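Local structure of UDP-N-acetylmuramate--L-alanine ligase (Thermotoga maritima, 1J6U) at residues F209-I212 / S213-D217; Y104-D107 / T108-E112. The protein catalyses the ATP-dependent joining of L-alanine to UDP-N-acetylmuramate, a step in the peptidoglycan biosynthesis that builds the bacterial cell wall. All blocks are in the same frame, centred on the assembly; numbering follows the deposited sequence.

Contact 1: residues F209-I212 / S213-D217; sequences FEKI and SRNTD
Ser-213 reaches back one helical turn and grips the carbonyl oxygen of Phe-209 twice. Its backbone N lies 2.8 Å from Phe-209 O, nearly in line with the C=O bond, while its OG, also 2.8 Å from Phe-209 O, comes in from above the carbonyl plane. The hydroxyl can do this because it stands beside its own backbone N, anti to the carbonyl carbon (chi1 -66°). With an alanine here the hydroxyl is gone, and Phe-209 O would probably be left with just the backbone N-H of this residue as its donor in this turn. On the inner side, Phe-209 meets the rings of Phe-177 and Tyr-205 edge to face, and Ile-212 lies on Leu-185 of strand 184-187. This is the C-terminal end of helix 202-214, the helix of a beta-alpha-beta unit in the Mur ligase middle domain, where the chain turns toward strand 218-222. Two side chains bond to carbonyl oxygens as the helix runs out. Asn-215 ND2 and N approach Lys-211 O from opposite faces of its plane, ND2 at 2.9 Å and the backbone N at a longer 3.3 Å. Thr-216 OG1 donates to Ile-212 O at 2.9 Å, again from above the carbonyl plane. The outer side is looser. The exposed Arg-214 bends at chi3 (-92°) and lays one face of its guanidinium over Lys-211, NH2 standing 3.5 Å from Lys-211 CA. The extended Lys-211 chain carries NZ away to a salt bridge with Glu-179, and Glu-210 OE2 bonds His-230 NE2.

Contact 2: residues Y104-D107 / T108-E112; sequences YFRD and TLKRE
Thr-108 N donates to Tyr-104 O at 2.6 Å, the shortest of five successive i to i+4 backbone bonds that hold the last two turns of helix 101-112. The helix follows the edge strand 98-100 of the parallel N-terminal sheet and leads into strand 116-120 of the middle domain. Its side chains diverge to different neighbours. Tyr-104 faces the N-terminal domain, touching Val-28 of helix 23-34 and Leu-74 and Ile-76 of strand 74-77. With CG anti to the backbone N (chi1 -179°), its ring is set on the side of the carbonyl carbon, where Thr-108 OG1 lies over one face, 3.8 Å from Tyr-104 CE2. Arg-111 crosses the same ring at about a right angle, the two planes 51° apart, and its NH2 comes within 3.5 Å of Tyr-104 CE1. Phe-105 points instead into the middle domain, where Phe-146 and Tyr-168 meet its ring edge to face and the buried Leu-109 also reaches Val-166 of strand 166-170. Leu-109 forms a CH-pi contact with the Phe-105 ring, its CG over one face and displaced toward the rim, 4.3 Å from the Phe-105 centroid. On a more exposed side, Arg-106 and Lys-110 run alongside each other and point the same way, an approach of like charges that is probably unfavourable and may be eased a little by a long, weak ion pair from Arg-106 to Glu-179. Arg-106 NH2 lies 3.0 Å from Lys-110 NZ, and Lys-110 CE packs 3.6 Å from Arg-106 NE.

From the N terminus, the chain completes the parallel sheet at strand 98-100 and enters helix 101-112, where contact 2 spans consecutive turns. It then passes through strand 116-120 and much of the middle-domain sheet before helix 202-214, whose C-terminal end is contact 1. The contacts follow in series, neither enclosing nor crossing the other, and each is local, with no residues between its segments. The centres of contact 1 and contact 2 are about 18 Å apart. Glu-179 pairs with Lys-211 of contact 1 and, weakly, with Arg-106 of contact 2. Side chains around contact 2 reach helix 23-34 and strand 74-77 of the N-terminal domain and strand 166-170 of the middle domain; contact 1 sits within the middle domain, against strand 184-187.

Contact 1: residues F209-I212 / S213-D217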
loop_
_atom_site.group_PDB
_atom_site.type_symbol
_atom_site.label_atom_id
_atom_site.label_comp_id
_atom_site.label_asym_id
_atom_site.label_seq_id
_atom_site.Cartn_x
_atom_site.Cartn_y
_atom_site.Cartn_z
ATOM N N PHE A 209 14.079 2.082 14.797
ATOM C CA PHE A 209 13.550 0.723 14.889
ATOM C C PHE A 209 13.831 0.108 16.246
ATOM O O PHE A 209 12.947 -0.509 16.862
ATOM C CB PHE A 209 14.109 -0.159 13.772
ATOM C CG PHE A 209 13.435 0.068 12.468
ATOM C CD1 PHE A 209 14.071 0.773 11.454
ATOM C CD2 PHE A 209 12.122 -0.335 12.287
ATOM C CE1 PHE A 209 13.411 1.078 10.281
ATOM C CE2 PHE A 209 11.440 -0.040 11.121
ATOM C CZ PHE A 209 12.085 0.670 10.111
ATOM N N GLU A 210 15.064 0.292 16.699
ATOM C CA GLU A 210 15.503 -0.195 18.000
ATOM C C GLU A 210 14.461 0.188 19.064
ATOM O O GLU A 210 13.924 -0.654 19.808
ATOM C CB GLU A 210 16.832 0.461 18.349
ATOM C CG GLU A 210 17.836 -0.471 18.932
ATOM C CD GLU A 210 18.712 -1.062 17.865
ATOM O OE1 GLU A 210 19.190 -0.263 17.029
ATOM O OE2 GLU A 210 18.924 -2.301 17.870
ATOM N N LYS A 211 14.181 1.479 19.086
ATOM C CA LYS A 211 13.230 2.105 19.975
ATOM C C LYS A 211 11.805 1.574 19.912
ATOM O O LYS A 211 11.208 1.284 20.961
ATOM C CB LYS A 211 13.212 3.619 19.719
ATOM C CG LYS A 211 12.192 4.356 20.593
ATOM C CD LYS A 211 12.396 5.857 20.551
ATOM C CE LYS A 211 11.736 6.502 21.748
ATOM N NZ LYS A 211 12.211 7.903 21.924
ATOM N N ILE A 212 11.235 1.451 18.711
ATOM C CA ILE A 212 9.864 0.949 18.675
ATOM C C ILE A 212 9.867 -0.517 19.089
ATOM O O ILE A 212 8.943 -0.972 19.770
ATOM C CB ILE A 212 9.180 1.126 17.298
ATOM C CG1 ILE A 212 7.704 0.802 17.444
ATOM C CG2 ILE A 212 9.821 0.238 16.240
ATOM C CD1 ILE A 212 6.927 1.132 16.248
ATOM N N SER A 213 10.911 -1.250 18.695
ATOM C CA SER A 213 11.016 -2.645 19.090
ATOM C C SER A 213 10.936 -2.735 20.614
ATOM O O SER A 213 10.109 -3.487 21.145
ATOM C CB SER A 213 12.331 -3.229 18.639
ATOM O OG SER A 213 12.376 -3.268 17.239
ATOM N N ARG A 214 11.787 -1.962 21.311
ATOM C CA ARG A 214 11.792 -1.960 22.768
ATOM C C ARG A 214 10.394 -1.776 23.351
ATOM O O ARG A 214 10.023 -2.446 24.291
ATOM C CB ARG A 214 12.730 -0.872 23.317
ATOM C CG ARG A 214 14.199 -1.196 23.063
ATOM C CD ARG A 214 15.204 -0.301 23.809
ATOM N NE ARG A 214 15.628 0.871 23.045
ATOM C CZ ARG A 214 15.036 2.061 23.126
ATOM N NH1 ARG A 214 13.985 2.256 23.939
ATOM N NH2 ARG A 214 15.503 3.062 22.396
ATOM N N ASN A 215 9.588 -0.902 22.777
ATOM C CA ASN A 215 8.271 -0.702 23.335
ATOM C C ASN A 215 7.131 -1.544 22.793
ATOM O O ASN A 215 5.949 -1.233 22.985
ATOM C CB ASN A 215 7.963 0.767 23.238
ATOM C CG ASN A 215 8.922 1.565 24.051
ATOM O OD1 ASN A 215 8.814 1.598 25.278
ATOM N ND2 ASN A 215 9.900 2.178 23.394
ATOM N N THR A 216 7.482 -2.636 22.142
ATOM C CA THR A 216 6.481 -3.525 21.588
ATOM C C THR A 216 6.595 -4.887 22.267
ATOM O O THR A 216 7.715 -5.367 22.494
ATOM C CB THR A 216 6.704 -3.682 20.059
ATOM O OG1 THR A 216 6.501 -2.414 19.431
ATOM C CG2 THR A 216 5.741 -4.688 19.467
ATOM N N ASP A 217 5.458 -5.501 22.598
ATOM C CA ASP A 217 5.492 -6.826 23.219
ATOM C C ASP A 217 6.056 -7.919 22.316
ATOM O O ASP A 217 6.878 -8.731 22.745
ATOM C CB ASP A 217 4.104 -7.206 23.670
ATOM C CG ASP A 217 3.531 -6.184 24.593
ATOM O OD1 ASP A 217 4.354 -5.486 25.230
ATOM O OD2 ASP A 217 2.282 -6.077 24.689
#

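Contact 2: residues Y104-D107 / T108-E112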
loop_
_atom_site.group_PDB
_atom_site.type_symbol
_atom_site.label_atom_id
_atom_site.label_comp_id
_atom_site.label_asym_id
_atom_site.label_seq_id
_atom_site.Cartn_x
_atom_site.Cartn_y
_atom_site.Cartn_z
ATOM N N TYR A 104 -1.133 13.106 15.471
ATOM C CA TYR A 104 -2.542 13.078 15.850
ATOM C C TYR A 104 -3.036 11.626 15.905
ATOM O O TYR A 104 -3.838 11.237 16.762
ATOM C CB TYR A 104 -3.368 13.844 14.837
ATOM C CG TYR A 104 -4.829 13.883 15.183
ATOM C CD1 TYR A 104 -5.296 14.664 16.248
ATOM C CD2 TYR A 104 -5.762 13.161 14.428
ATOM C CE1 TYR A 104 -6.664 14.736 16.545
ATOM C CE2 TYR A 104 -7.120 13.219 14.722
ATOM C CZ TYR A 104 -7.562 14.011 15.775
ATOM O OH TYR A 104 -8.901 14.084 16.029
ATOM N N PHE A 105 -2.557 10.840 14.952
ATOM C CA PHE A 105 -2.898 9.442 14.894
ATOM C C PHE A 105 -2.426 8.768 16.200
ATOM O O PHE A 105 -3.178 8.022 16.847
ATOM C CB PHE A 105 -2.211 8.801 13.692
ATOM C CG PHE A 105 -2.552 7.374 13.527
ATOM C CD1 PHE A 105 -3.884 6.983 13.413
ATOM C CD2 PHE A 105 -1.555 6.408 13.522
ATOM C CE1 PHE A 105 -4.229 5.640 13.292
ATOM C CE2 PHE A 105 -1.884 5.063 13.404
ATOM C CZ PHE A 105 -3.228 4.682 13.288
ATOM N N ARG A 106 -1.183 9.032 16.598
ATOM C CA ARG A 106 -0.726 8.434 17.829
ATOM C C ARG A 106 -1.619 8.830 18.973
ATOM O O ARG A 106 -1.971 8.007 19.821
ATOM C CB ARG A 106 0.672 8.849 18.177
ATOM C CG ARG A 106 1.268 7.853 19.125
ATOM C CD ARG A 106 2.578 8.292 19.669
ATOM N NE ARG A 106 2.375 9.306 20.682
ATOM C CZ ARG A 106 3.366 9.875 21.335
ATOM N NH1 ARG A 106 4.609 9.516 21.060
ATOM N NH2 ARG A 106 3.115 10.796 22.249
ATOM N N ASP A 107 -1.991 10.094 19.016
ATOM C CA ASP A 107 -2.858 10.521 20.086
ATOM C C ASP A 107 -4.169 9.792 19.932
ATOM O O ASP A 107 -4.795 9.411 20.921
ATOM C CB ASP A 107 -3.097 12.028 20.037
ATOM C CG ASP A 107 -1.889 12.812 20.473
ATOM O OD1 ASP A 107 -0.918 12.165 20.951
ATOM O OD2 ASP A 107 -1.914 14.062 20.344
ATOM N N THR A 108 -4.583 9.581 18.686
ATOM C CA THR A 108 -5.857 8.915 18.462
ATOM C C THR A 108 -5.816 7.494 19.002
ATOM O O THR A 108 -6.793 7.008 19.565
ATOM C CB THR A 108 -6.259 8.950 16.973
ATOM O OG1 THR A 108 -7.165 10.052 16.756
ATOM C CG2 THR A 108 -6.930 7.631 16.566
ATOM N N LEU A 109 -4.680 6.831 18.854
ATOM C CA LEU A 109 -4.574 5.495 19.382
ATOM C C LEU A 109 -4.565 5.591 20.896
ATOM O O LEU A 109 -5.230 4.800 21.553
ATOM C CB LEU A 109 -3.309 4.808 18.875
ATOM C CG LEU A 109 -3.328 4.533 17.373
ATOM C CD1 LEU A 109 -2.051 3.869 16.934
ATOM C CD2 LEU A 109 -4.524 3.679 17.077
ATOM N N LYS A 110 -3.832 6.551 21.464
ATOM C CA LYS A 110 -3.826 6.674 22.918
ATOM C C LYS A 110 -5.256 6.743 23.415
ATOM O O LYS A 110 -5.592 6.135 24.422
ATOM C CB LYS A 110 -3.059 7.909 23.401
ATOM C CG LYS A 110 -1.549 7.713 23.408
ATOM C CD LYS A 110 -0.765 8.918 23.922
ATOM C CE LYS A 110 0.750 8.674 23.828
ATOM N NZ LYS A 110 1.565 9.667 24.590
ATOM N N ARG A 111 -6.115 7.473 22.722
ATOM C CA ARG A 111 -7.493 7.530 23.160
ATOM C C ARG A 111 -8.159 6.152 22.988
ATOM O O ARG A 111 -8.918 5.716 23.851
ATOM C CB ARG A 111 -8.266 8.596 22.380
ATOM C CG ARG A 111 -8.146 10.002 22.943
ATOM C CD ARG A 111 -8.777 11.050 22.020
ATOM N NE ARG A 111 -7.751 11.792 21.287
ATOM C CZ ARG A 111 -7.758 11.999 19.970
ATOM N NH1 ARG A 111 -8.742 11.525 19.200
ATOM N NH2 ARG A 111 -6.762 12.674 19.414
ATOM N N GLU A 112 -7.884 5.466 21.881
ATOM C CA GLU A 112 -8.482 4.149 21.646
ATOM C C GLU A 112 -8.245 3.171 22.796
ATOM O O GLU A 112 -9.125 2.377 23.112
ATOM C CB GLU A 112 -7.938 3.520 20.355
ATOM C CG GLU A 112 -8.683 3.906 19.097
ATOM C CD GLU A 112 -10.162 3.561 19.155
ATOM O OE1 GLU A 112 -10.496 2.384 19.388
ATOM O OE2 GLU A 112 -10.999 4.467 18.959
#